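Type III secretion system effector HopBA1 (Pseudomonas syringae pv. aptata, PDB 5T09) is a virulence effector recognized by the Arabidopsis TIR-only protein RBA1, whose self-association it enhances and which triggers plant cell death. Local coordinates at residues S221-A226 against S230-A235; D38-A43 against L209-D214; H87-A92 against K105-A110. All blocks are in the same frame, centred on the assembly; numbering follows the deposited sequence.

Interaction 1 of 3, residues S221-A226 against S230-A235; sequences SRINDA and SHIVIA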
ATOM      1  N   SER A 221       8.519  13.673  -9.126  1.00 62.42           N
ATOM      2  CA  SER A 221       8.711  12.234  -9.026  1.00 60.84           C
ATOM      3  C   SER A 221      10.124  11.871  -9.460  1.00 64.68           C
ATOM      4  O   SER A 221      10.637  12.392 -10.452  1.00 68.85           O
ATOM      5  CB  SER A 221       7.681  11.502  -9.886  1.00 59.78           C
ATOM      6  OG  SER A 221       6.362  11.869  -9.512  1.00 57.82           O
ATOM      7  N   ARG A 222      10.758  10.977  -8.705  1.00 67.62           N
ATOM      8  CA  ARG A 222      12.187  10.758  -8.875  1.00 71.74           C
ATOM      9  C   ARG A 222      12.589   9.433  -8.246  1.00 67.73           C
ATOM     10  O   ARG A 222      11.849   8.846  -7.453  1.00 62.08           O
ATOM     11  CB  ARG A 222      12.986  11.899  -8.241  1.00 71.59           C
ATOM     12  CG  ARG A 222      12.760  12.002  -6.739  1.00 66.62           C
ATOM     13  CD  ARG A 222      13.209  13.341  -6.181  1.00 77.37           C
ATOM     14  NE  ARG A 222      13.040  13.393  -4.730  1.00 78.53           N
ATOM     15  CZ  ARG A 222      11.970  13.879  -4.102  1.00 70.84           C
ATOM     16  NH1 ARG A 222      11.928  13.868  -2.777  1.00 66.11           N
ATOM     17  NH2 ARG A 222      10.945  14.374  -4.785  1.00 75.64           N
ATOM     18  N   ILE A 223      13.786   8.974  -8.612  1.00 74.27           N
ATOM     19  CA  ILE A 223      14.424   7.885  -7.885  1.00 69.79           C
ATOM     20  C   ILE A 223      14.907   8.408  -6.541  1.00 68.37           C
ATOM     21  O   ILE A 223      15.383   9.545  -6.433  1.00 70.78           O
ATOM     22  CB  ILE A 223      15.579   7.297  -8.716  1.00 86.02           C
ATOM     23  CG1 ILE A 223      15.016   6.516  -9.906  1.00 82.00           C
ATOM     24  CG2 ILE A 223      16.473   6.396  -7.858  1.00 93.18           C
ATOM     25  CD1 ILE A 223      16.045   6.130 -10.947  1.00 79.95           C
ATOM     26  N   ASN A 224      14.777   7.588  -5.502  1.00 65.68           N
ATOM     27  CA  ASN A 224      15.153   8.012  -4.159  1.00 67.57           C
ATOM     28  C   ASN A 224      16.657   7.860  -3.974  1.00 85.56           C
ATOM     29  O   ASN A 224      17.196   6.756  -4.109  1.00 95.37           O
ATOM     30  CB  ASN A 224      14.412   7.202  -3.099  1.00 62.02           C
ATOM     31  CG  ASN A 224      14.826   7.585  -1.691  1.00 72.23           C
ATOM     32  OD1 ASN A 224      15.370   8.667  -1.465  1.00 83.44           O
ATOM     33  ND2 ASN A 224      14.582   6.696  -0.737  1.00 69.09           N
ATOM     34  N   ASP A 225      17.330   8.967  -3.661  1.00 87.09           N
ATOM     35  CA  ASP A 225      18.748   8.952  -3.340  1.00 91.39           C
ATOM     36  C   ASP A 225      19.053   9.533  -1.966  1.00 97.08           C
ATOM     37  O   ASP A 225      20.214   9.498  -1.541  1.00105.56           O
ATOM     38  CB  ASP A 225      19.542   9.717  -4.409  1.00101.67           C
ATOM     39  CG  ASP A 225      19.546   9.006  -5.750  1.00102.19           C
ATOM     40  OD1 ASP A 225      19.561   7.756  -5.761  1.00103.83           O
ATOM     41  OD2 ASP A 225      19.534   9.694  -6.793  1.00101.61           O
ATOM     42  N   ALA A 226      18.052  10.062  -1.259  1.00 92.68           N
ATOM     43  CA  ALA A 226      18.294  10.594   0.079  1.00105.86           C
ATOM     44  C   ALA A 226      18.537   9.475   1.083  1.00117.13           C
ATOM     45  O   ALA A 226      19.387   9.605   1.973  1.00131.43           O
ATOM     46  CB  ALA A 226      17.115  11.460   0.520  1.00103.34           C
ATOM     47  N   SER A 230      12.997   3.640   0.187  1.00 53.56           N
ATOM     48  CA  SER A 230      12.157   3.420  -0.985  1.00 51.84           C
ATOM     49  C   SER A 230      13.058   3.479  -2.209  1.00 55.55           C
ATOM     50  O   SER A 230      14.208   3.921  -2.135  1.00 64.14           O
ATOM     51  CB  SER A 230      11.038   4.457  -1.091  1.00 51.38           C
ATOM     52  OG  SER A 230      11.571   5.746  -1.367  1.00 55.95           O
ATOM     53  N   HIS A 231      12.521   3.032  -3.342  1.00 52.49           N
ATOM     54  CA  HIS A 231      13.245   3.080  -4.606  1.00 56.51           C
ATOM     55  C   HIS A 231      12.884   4.291  -5.456  1.00 57.99           C
ATOM     56  O   HIS A 231      13.762   4.863  -6.107  1.00 61.49           O
ATOM     57  CB  HIS A 231      12.987   1.807  -5.411  1.00 60.53           C
ATOM     58  CG  HIS A 231      13.469   0.559  -4.737  1.00 58.13           C
ATOM     59  ND1 HIS A 231      12.649  -0.231  -3.962  1.00 52.97           N
ATOM     60  CD2 HIS A 231      14.688  -0.029  -4.715  1.00 60.10           C
ATOM     61  CE1 HIS A 231      13.339  -1.258  -3.498  1.00 54.09           C
ATOM     62  NE2 HIS A 231      14.580  -1.157  -3.939  1.00 60.16           N
ATOM     63  N   ILE A 232      11.612   4.689  -5.483  1.00 59.14           N
ATOM     64  CA  ILE A 232      11.192   5.878  -6.216  1.00 64.59           C
ATOM     65  C   ILE A 232      10.245   6.686  -5.345  1.00 62.80           C
ATOM     66  O   ILE A 232       9.503   6.141  -4.521  1.00 55.26           O
ATOM     67  CB  ILE A 232      10.525   5.536  -7.571  1.00 64.05           C
ATOM     68  CG1 ILE A 232       9.283   4.663  -7.377  1.00 70.75           C
ATOM     69  CG2 ILE A 232      11.527   4.851  -8.492  1.00 69.29           C
ATOM     70  CD1 ILE A 232       8.416   4.571  -8.620  1.00 74.28           C
ATOM     71  N   VAL A 233      10.280   8.002  -5.532  1.00 61.86           N
ATOM     72  CA  VAL A 233       9.435   8.933  -4.798  1.00 59.42           C
ATOM     73  C   VAL A 233       8.479   9.576  -5.791  1.00 55.83           C
ATOM     74  O   VAL A 233       8.912  10.127  -6.810  1.00 57.30           O
ATOM     75  CB  VAL A 233      10.269  10.005  -4.073  1.00 66.71           C
ATOM     76  CG1 VAL A 233       9.386  10.805  -3.121  1.00 66.47           C
ATOM     77  CG2 VAL A 233      11.438   9.371  -3.333  1.00 66.39           C
ATOM     78  N   ILE A 234       7.185   9.496  -5.500  1.00 50.35           N
ATOM     79  CA  ILE A 234       6.151  10.126  -6.311  1.00 52.44           C
ATOM     80  C   ILE A 234       5.814  11.468  -5.677  1.00 53.88           C
ATOM     81  O   ILE A 234       5.477  11.536  -4.487  1.00 48.28           O
ATOM     82  CB  ILE A 234       4.907   9.231  -6.426  1.00 51.71           C
ATOM     83  CG1 ILE A 234       5.206   8.046  -7.352  1.00 53.28           C
ATOM     84  CG2 ILE A 234       3.698  10.034  -6.932  1.00 51.22           C
ATOM     85  CD1 ILE A 234       4.061   7.066  -7.516  1.00 54.97           C
ATOM     86  N   ALA A 235       5.910  12.533  -6.466  1.00 56.42           N
ATOM     87  CA  ALA A 235       5.582  13.867  -5.985  1.00 58.27           C
ATOM     88  C   ALA A 235       4.071  14.035  -5.930  1.00 59.24           C
ATOM     89  O   ALA A 235       3.368  13.736  -6.901  1.00 54.93           O
ATOM     90  CB  ALA A 235       6.203  14.928  -6.892  1.00 63.49           C
TER
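The guanidinium of Arg222 carries the CG1 methyl of Val233 over one face, 3.9 Å above the plane and displaced toward the rim, while NH2 forms a salt bridge with Asp214 and a hydrogen bond to Ser220 O. Arg222 and Val233 form an antiparallel hydrogen-bonded pair, and their side chains lie alongside on the same face. In the second flat group, the Asn224 amide, one N-H of ND2 is donated to Ser230 O at 3.1 Å. That bond is bent to 147°, with Ser230 O tilted 19° from the amide plane; ND2 also has a weak bond to Asp227.

The backbones are joined by Arg222 N to Val233 O (2.8 Å) and Val233 N to Arg222 O (2.6 Å). Asn224 N adds a third bond, to His231 O. Ser221 extends the pairing: chi1 of -57° sets OG opposite its own carbonyl carbon, where it accepts a hydrogen bond from Ala235 N at 3.2 Å. On the other face, Ile223 CG1 meets Ile232 CG2 at 4.1 Å.

This is a beta hairpin at the sheet margin. Strand 222-223 is outermost at this end; strand 232-235 separates it from strand 209-214, and helix 36-46 packs against Ile232 and Ile234.

Interaction 2 of 3, residues D38-A43 against L209-D214; sequences DTLVGA and LVISFD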
ATOM      1  N   ASP A  38       1.143   7.943 -14.419  1.00 80.44           N
ATOM      2  CA  ASP A  38       2.080   7.310 -15.341  1.00 83.96           C
ATOM      3  C   ASP A  38       3.228   6.643 -14.592  1.00 76.11           C
ATOM      4  O   ASP A  38       3.702   5.573 -14.992  1.00 71.78           O
ATOM      5  CB  ASP A  38       2.620   8.343 -16.331  1.00 94.77           C
ATOM      6  CG  ASP A  38       1.539   8.914 -17.227  1.00 90.87           C
ATOM      7  OD1 ASP A  38       0.539   8.209 -17.481  1.00 83.44           O
ATOM      8  OD2 ASP A  38       1.690  10.068 -17.680  1.00 94.36           O
ATOM      9  N   THR A  39       3.690   7.261 -13.503  1.00 62.68           N
ATOM     10  CA  THR A  39       4.796   6.686 -12.744  1.00 61.21           C
ATOM     11  C   THR A  39       4.370   5.412 -12.026  1.00 58.47           C
ATOM     12  O   THR A  39       5.096   4.410 -12.044  1.00 52.21           O
ATOM     13  CB  THR A  39       5.335   7.711 -11.745  1.00 70.59           C
ATOM     14  OG1 THR A  39       5.888   8.828 -12.453  1.00 78.18           O
ATOM     15  CG2 THR A  39       6.413   7.097 -10.853  1.00 68.35           C
ATOM     16  N   LEU A  40       3.198   5.427 -11.387  1.00 59.88           N
ATOM     17  CA  LEU A  40       2.748   4.253 -10.645  1.00 52.95           C
ATOM     18  C   LEU A  40       2.505   3.075 -11.582  1.00 47.56           C
ATOM     19  O   LEU A  40       2.930   1.948 -11.305  1.00 54.44           O
ATOM     20  CB  LEU A  40       1.483   4.587  -9.857  1.00 55.28           C
ATOM     21  CG  LEU A  40       0.843   3.430  -9.088  1.00 51.81           C
ATOM     22  CD1 LEU A  40       1.848   2.757  -8.160  1.00 41.67           C
ATOM     23  CD2 LEU A  40      -0.361   3.925  -8.303  1.00 48.96           C
ATOM     24  N   VAL A  41       1.818   3.318 -12.699  1.00 56.95           N
ATOM     25  CA  VAL A  41       1.546   2.248 -13.655  1.00 62.27           C
ATOM     26  C   VAL A  41       2.847   1.725 -14.249  1.00 65.91           C
ATOM     27  O   VAL A  41       3.021   0.514 -14.436  1.00 65.82           O
ATOM     28  CB  VAL A  41       0.581   2.748 -14.746  1.00 70.29           C
ATOM     29  CG1 VAL A  41       0.363   1.676 -15.813  1.00 79.38           C
ATOM     30  CG2 VAL A  41      -0.747   3.161 -14.127  1.00 61.95           C
ATOM     31  N   GLY A  42       3.780   2.625 -14.560  1.00 62.53           N
ATOM     32  CA  GLY A  42       5.055   2.191 -15.104  1.00 64.34           C
ATOM     33  C   GLY A  42       5.842   1.342 -14.123  1.00 60.16           C
ATOM     34  O   GLY A  42       6.523   0.391 -14.515  1.00 63.69           O
ATOM     35  N   ALA A  43       5.759   1.675 -12.833  1.00 69.45           N
ATOM     36  CA  ALA A  43       6.447   0.883 -11.820  1.00 66.06           C
ATOM     37  C   ALA A  43       5.835  -0.506 -11.703  1.00 57.75           C
ATOM     38  O   ALA A  43       6.558  -1.499 -11.556  1.00 58.21           O
ATOM     39  CB  ALA A  43       6.410   1.605 -10.474  1.00 60.22           C
ATOM     40  N   LEU A 209       9.491  -3.453  -5.702  1.00 54.38           N
ATOM     41  CA  LEU A 209       9.690  -2.021  -5.883  1.00 54.03           C
ATOM     42  C   LEU A 209       8.867  -1.272  -4.842  1.00 48.24           C
ATOM     43  O   LEU A 209       7.648  -1.448  -4.766  1.00 44.31           O
ATOM     44  CB  LEU A 209       9.288  -1.624  -7.305  1.00 65.69           C
ATOM     45  CG  LEU A 209       9.594  -0.221  -7.848  1.00 70.73           C
ATOM     46  CD1 LEU A 209       8.613   0.822  -7.332  1.00 63.08           C
ATOM     47  CD2 LEU A 209      11.019   0.179  -7.522  1.00 78.80           C
ATOM     48  N   VAL A 210       9.529  -0.445  -4.033  1.00 45.48           N
ATOM     49  CA  VAL A 210       8.876   0.306  -2.967  1.00 45.63           C
ATOM     50  C   VAL A 210       8.726   1.753  -3.411  1.00 51.46           C
ATOM     51  O   VAL A 210       9.695   2.376  -3.866  1.00 49.67           O
ATOM     52  CB  VAL A 210       9.667   0.219  -1.650  1.00 43.47           C
ATOM     53  CG1 VAL A 210       8.976   1.029  -0.560  1.00 43.98           C
ATOM     54  CG2 VAL A 210       9.818  -1.233  -1.219  1.00 42.06           C
ATOM     55  N   ILE A 211       7.517   2.287  -3.266  1.00 44.75           N
ATOM     56  CA  ILE A 211       7.201   3.663  -3.624  1.00 45.99           C
ATOM     57  C   ILE A 211       6.976   4.463  -2.350  1.00 45.32           C
ATOM     58  O   ILE A 211       6.313   3.994  -1.418  1.00 44.17           O
ATOM     59  CB  ILE A 211       5.958   3.738  -4.533  1.00 45.91           C
ATOM     60  CG1 ILE A 211       6.229   3.018  -5.856  1.00 49.98           C
ATOM     61  CG2 ILE A 211       5.550   5.202  -4.768  1.00 47.55           C
ATOM     62  CD1 ILE A 211       5.043   2.971  -6.802  1.00 57.66           C
ATOM     63  N   SER A 212       7.528   5.671  -2.317  1.00 45.29           N
ATOM     64  CA  SER A 212       7.287   6.638  -1.259  1.00 43.43           C
ATOM     65  C   SER A 212       6.708   7.900  -1.882  1.00 47.53           C
ATOM     66  O   SER A 212       6.656   8.044  -3.105  1.00 52.28           O
ATOM     67  CB  SER A 212       8.577   6.968  -0.496  1.00 46.76           C
ATOM     68  OG  SER A 212       9.506   7.622  -1.339  1.00 51.72           O
ATOM     69  N   PHE A 213       6.275   8.827  -1.031  1.00 43.16           N
ATOM     70  CA  PHE A 213       5.600  10.030  -1.498  1.00 46.88           C
ATOM     71  C   PHE A 213       6.236  11.276  -0.904  1.00 49.58           C
ATOM     72  O   PHE A 213       6.500  11.337   0.300  1.00 55.24           O
ATOM     73  CB  PHE A 213       4.113   9.977  -1.161  1.00 46.68           C
ATOM     74  CG  PHE A 213       3.380   8.921  -1.919  1.00 43.62           C
ATOM     75  CD1 PHE A 213       2.891   9.178  -3.187  1.00 40.89           C
ATOM     76  CD2 PHE A 213       3.204   7.662  -1.380  1.00 42.29           C
ATOM     77  CE1 PHE A 213       2.227   8.201  -3.898  1.00 40.93           C
ATOM     78  CE2 PHE A 213       2.542   6.682  -2.083  1.00 42.04           C
ATOM     79  CZ  PHE A 213       2.053   6.951  -3.346  1.00 40.98           C
ATOM     80  N   ASP A 214       6.474  12.258  -1.765  1.00 49.96           N
ATOM     81  CA  ASP A 214       6.923  13.592  -1.380  1.00 58.94           C
ATOM     82  C   ASP A 214       5.733  14.528  -1.569  1.00 55.38           C
ATOM     83  O   ASP A 214       5.413  14.921  -2.694  1.00 50.48           O
ATOM     84  CB  ASP A 214       8.122  14.021  -2.221  1.00 67.10           C
ATOM     85  CG  ASP A 214       8.460  15.490  -2.059  1.00 77.17           C
ATOM     86  OD1 ASP A 214       7.983  16.115  -1.088  1.00 70.53           O
ATOM     87  OD2 ASP A 214       9.207  16.019  -2.907  1.00 79.30           O
TER
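Apolar contact alone joins helix segment 38-43 to strand 209-214: Leu40 and Ala43 meet Leu209 and Ile211, and no hydrogen bond crosses. The methyl-to-methyl approach of Leu40 CD1 and Ile211 CD1, at 3.5 Å, is tighter than ordinary van der Waals contact, and the two side chains cross at about a right angle. In Leu40 a chi1 of 177° sends CG out, anti to the backbone N, and a chi2 of 54° turns CD1 onto Ile211. One turn on, the Ala43 methyl faces the strand directly and touches both Leu209 CD1 at 3.9 Å and Ile211 CD1 at 4.1 Å. Ile211 CD1 thus meets both helix residues.

Hydrogen bonds lie elsewhere. Ala43 N is held by Thr39 O at 2.9 Å in the helical pattern, and Thr39 OG1 is bonded to Gly35 O. Leu209 and Ile211 pair through their backbones with strand 49-54, and Val210 pairs with His231 on the strand's other flank.

Segments 38-43 and 209-214 run nearly antiparallel, at 166°, with axes 10.5 Å apart. Such a helix laid through aliphatic side chains on the parallel part of a mixed sheet is the hallmark of an alpha/beta fold, here with the EreA/ChaN-like parallel core.

Interaction 3 of 3, residues H87-A92 against K105-A110; sequences HSDGAA and KHFLEA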
ATOM      1  N   HIS A  87      -6.432  -9.958   7.430  1.00 46.32           N
ATOM      2  CA  HIS A  87      -6.560 -11.130   6.572  1.00 43.28           C
ATOM      3  C   HIS A  87      -7.639 -12.072   7.078  1.00 50.88           C
ATOM      4  O   HIS A  87      -8.280 -12.769   6.283  1.00 55.23           O
ATOM      5  CB  HIS A  87      -5.227 -11.867   6.475  1.00 42.91           C
ATOM      6  CG  HIS A  87      -5.262 -13.043   5.550  1.00 56.40           C
ATOM      7  ND1 HIS A  87      -5.362 -14.341   6.000  1.00 66.93           N
ATOM      8  CD2 HIS A  87      -5.230 -13.114   4.198  1.00 58.08           C
ATOM      9  CE1 HIS A  87      -5.377 -15.163   4.967  1.00 64.35           C
ATOM     10  NE2 HIS A  87      -5.300 -14.444   3.861  1.00 59.22           N
ATOM     11  N   SER A  88      -7.859 -12.099   8.392  1.00 52.90           N
ATOM     12  CA  SER A  88      -8.859 -12.976   8.983  1.00 53.04           C
ATOM     13  C   SER A  88     -10.285 -12.518   8.700  1.00 60.27           C
ATOM     14  O   SER A  88     -11.218 -13.315   8.856  1.00 58.36           O
ATOM     15  CB  SER A  88      -8.636 -13.056  10.492  1.00 53.06           C
ATOM     16  OG  SER A  88      -8.790 -11.779  11.087  1.00 54.03           O
ATOM     17  N   ASP A  89     -10.481 -11.260   8.299  1.00 56.91           N
ATOM     18  CA  ASP A  89     -11.805 -10.729   7.995  1.00 53.30           C
ATOM     19  C   ASP A  89     -12.124 -10.783   6.503  1.00 53.10           C
ATOM     20  O   ASP A  89     -12.991 -10.038   6.035  1.00 55.95           O
ATOM     21  CB  ASP A  89     -11.926  -9.288   8.494  1.00 53.47           C
ATOM     22  CG  ASP A  89     -11.839  -9.181  10.005  1.00 57.43           C
ATOM     23  OD1 ASP A  89     -12.106 -10.189  10.691  1.00 64.06           O
ATOM     24  OD2 ASP A  89     -11.506  -8.087  10.505  1.00 67.33           O
ATOM     25  N   GLY A  90     -11.446 -11.650   5.752  1.00 53.31           N
ATOM     26  CA  GLY A  90     -11.578 -11.624   4.303  1.00 57.67           C
ATOM     27  C   GLY A  90     -13.009 -11.796   3.828  1.00 58.37           C
ATOM     28  O   GLY A  90     -13.449 -11.109   2.903  1.00 63.83           O
ATOM     29  N   ALA A  91     -13.753 -12.712   4.450  1.00 66.81           N
ATOM     30  CA  ALA A  91     -15.116 -12.986   4.003  1.00 73.09           C
ATOM     31  C   ALA A  91     -16.017 -11.773   4.207  1.00 68.83           C
ATOM     32  O   ALA A  91     -16.740 -11.360   3.293  1.00 63.89           O
ATOM     33  CB  ALA A  91     -15.675 -14.202   4.742  1.00 67.79           C
ATOM     34  N   ALA A  92     -15.991 -11.191   5.408  1.00 60.20           N
ATOM     35  CA  ALA A  92     -16.821 -10.024   5.686  1.00 60.57           C
ATOM     36  C   ALA A  92     -16.471  -8.863   4.763  1.00 57.60           C
ATOM     37  O   ALA A  92     -17.356  -8.135   4.300  1.00 62.23           O
ATOM     38  CB  ALA A  92     -16.662  -9.607   7.148  1.00 60.82           C
ATOM     39  N   LYS A 105     -16.599   1.730   3.857  1.00 45.16           N
ATOM     40  CA  LYS A 105     -16.234   2.746   4.839  1.00 47.99           C
ATOM     41  C   LYS A 105     -16.680   2.335   6.238  1.00 52.10           C
ATOM     42  O   LYS A 105     -15.901   2.406   7.197  1.00 50.25           O
ATOM     43  CB  LYS A 105     -16.847   4.090   4.440  1.00 50.31           C
ATOM     44  CG  LYS A 105     -16.454   5.259   5.332  1.00 52.09           C
ATOM     45  CD  LYS A 105     -17.116   6.545   4.861  1.00 56.56           C
ATOM     46  CE  LYS A 105     -16.835   7.708   5.800  1.00 55.91           C
ATOM     47  NZ  LYS A 105     -17.643   8.908   5.448  1.00 54.10           N
ATOM     48  N   HIS A 106     -17.931   1.893   6.371  1.00 45.45           N
ATOM     49  CA  HIS A 106     -18.428   1.450   7.670  1.00 54.60           C
ATOM     50  C   HIS A 106     -17.633   0.260   8.195  1.00 52.27           C
ATOM     51  O   HIS A 106     -17.420   0.140   9.407  1.00 54.39           O
ATOM     52  CB  HIS A 106     -19.912   1.092   7.568  1.00 72.88           C
ATOM     53  CG  HIS A 106     -20.658   1.222   8.859  1.00108.36           C
ATOM     54  ND1 HIS A 106     -21.040   2.441   9.378  1.00121.31           N
ATOM     55  CD2 HIS A 106     -21.099   0.287   9.734  1.00119.87           C
ATOM     56  CE1 HIS A 106     -21.682   2.251  10.518  1.00130.13           C
ATOM     57  NE2 HIS A 106     -21.731   0.952  10.757  1.00128.94           N
ATOM     58  N   PHE A 107     -17.183  -0.624   7.301  1.00 50.73           N
ATOM     59  CA  PHE A 107     -16.402  -1.782   7.726  1.00 49.54           C
ATOM     60  C   PHE A 107     -15.012  -1.380   8.210  1.00 49.31           C
ATOM     61  O   PHE A 107     -14.472  -2.006   9.128  1.00 49.97           O
ATOM     62  CB  PHE A 107     -16.298  -2.785   6.574  1.00 50.75           C
ATOM     63  CG  PHE A 107     -15.414  -3.965   6.871  1.00 53.76           C
ATOM     64  CD1 PHE A 107     -15.928  -5.102   7.468  1.00 62.16           C
ATOM     65  CD2 PHE A 107     -14.070  -3.937   6.549  1.00 55.17           C
ATOM     66  CE1 PHE A 107     -15.117  -6.188   7.740  1.00 59.17           C
ATOM     67  CE2 PHE A 107     -13.257  -5.019   6.820  1.00 49.53           C
ATOM     68  CZ  PHE A 107     -13.783  -6.143   7.418  1.00 51.79           C
ATOM     69  N   LEU A 108     -14.415  -0.352   7.609  1.00 45.49           N
ATOM     70  CA  LEU A 108     -13.069   0.075   7.971  1.00 42.36           C
ATOM     71  C   LEU A 108     -13.045   1.063   9.128  1.00 42.12           C
ATOM     72  O   LEU A 108     -11.979   1.282   9.714  1.00 43.35           O
ATOM     73  CB  LEU A 108     -12.376   0.717   6.761  1.00 43.80           C
ATOM     74  CG  LEU A 108     -12.104  -0.190   5.561  1.00 46.94           C
ATOM     75  CD1 LEU A 108     -11.615   0.627   4.369  1.00 45.18           C
ATOM     76  CD2 LEU A 108     -11.084  -1.248   5.924  1.00 41.23           C
ATOM     77  N   GLU A 109     -14.190   1.645   9.481  1.00 40.01           N
ATOM     78  CA  GLU A 109     -14.202   2.772  10.407  1.00 41.88           C
ATOM     79  C   GLU A 109     -13.680   2.375  11.783  1.00 44.67           C
ATOM     80  O   GLU A 109     -12.906   3.118  12.398  1.00 50.08           O
ATOM     81  CB  GLU A 109     -15.619   3.335  10.512  1.00 68.57           C
ATOM     82  CG  GLU A 109     -15.703   4.703  11.155  1.00 98.88           C
ATOM     83  CD  GLU A 109     -17.104   5.279  11.100  1.00129.16           C
ATOM     84  OE1 GLU A 109     -18.067   4.527  11.359  1.00143.91           O
ATOM     85  OE2 GLU A 109     -17.243   6.480  10.787  1.00134.17           O
ATOM     86  N   ALA A 110     -14.096   1.208  12.284  1.00 46.24           N
ATOM     87  CA  ALA A 110     -13.714   0.794  13.630  1.00 50.01           C
ATOM     88  C   ALA A 110     -12.204   0.858  13.832  1.00 50.76           C
ATOM     89  O   ALA A 110     -11.728   1.327  14.873  1.00 55.20           O
ATOM     90  CB  ALA A 110     -14.230  -0.617  13.908  1.00 58.87           C
TER
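Phe107 reaches from helix 101-112 to meet Asp89 and Ala92 at the start of helix 90-99, and the closest packing is gathered at the far end of its ring. There CZ lies 3.8 Å from Asp89 CB, which comes in at the ring edge, in the plane of the ring. The adjacent CE1 lies equally near, 3.8 Å, to Ala92 CB, whose approach is oblique. Both touches are made by beta carbons: the ring's far end points at Asp89 CB, with Ala92 CB beside CE1. A chi1 of 175° swings the ring away from the Phe107 backbone N and out toward helix 90-99, bridging backbones whose nearest CA atoms, those of Ala92 and Phe107, are 8.5 Å apart.

The contact joins two consecutive helices, 90-99 and 101-112, with hardly any linker between them, and the ring reaches from the middle of the second to the first turn of the first. Asp89 occupies the N-cap position of helix 90-99, yet its side chain makes no capping bond.

The whole contact is small, burying 117 Å² in total, and no hydrogen bond crosses it. Its solvent side is marked by Ala92, which is exposed, and by Asp89 and Phe107, which are partly so. By contrast, the next residue, Leu108, is buried, packing on Leu120 and Leu127 of helix 117-132, and Phe107 itself also touches Val85, in the loop before helix 90-99.

In the fold
Interactions 1 and 2 are neighbours, with centres 8 Å apart, and share the sheet: strand 209-214 lies beside strand 232-235 of the hairpin in interaction 1. Ser230 OG to Ser212 OG at 2.8 Å and Ile234 N to Ser212 O at 2.9 Å, both probable hydrogen bonds, join them directly. Interaction 3 stands on the opposite side of the chain's centre, its nearest atoms about 17 Å from interaction 2 and about 21 Å from interaction 1, although in sequence it is nested within the loop that interaction 2 closes. The potassium ion, bound at Asp200, Pro202 and Met205, is about 9 Å from the His231 side chain and about 12 Å from that of Leu209.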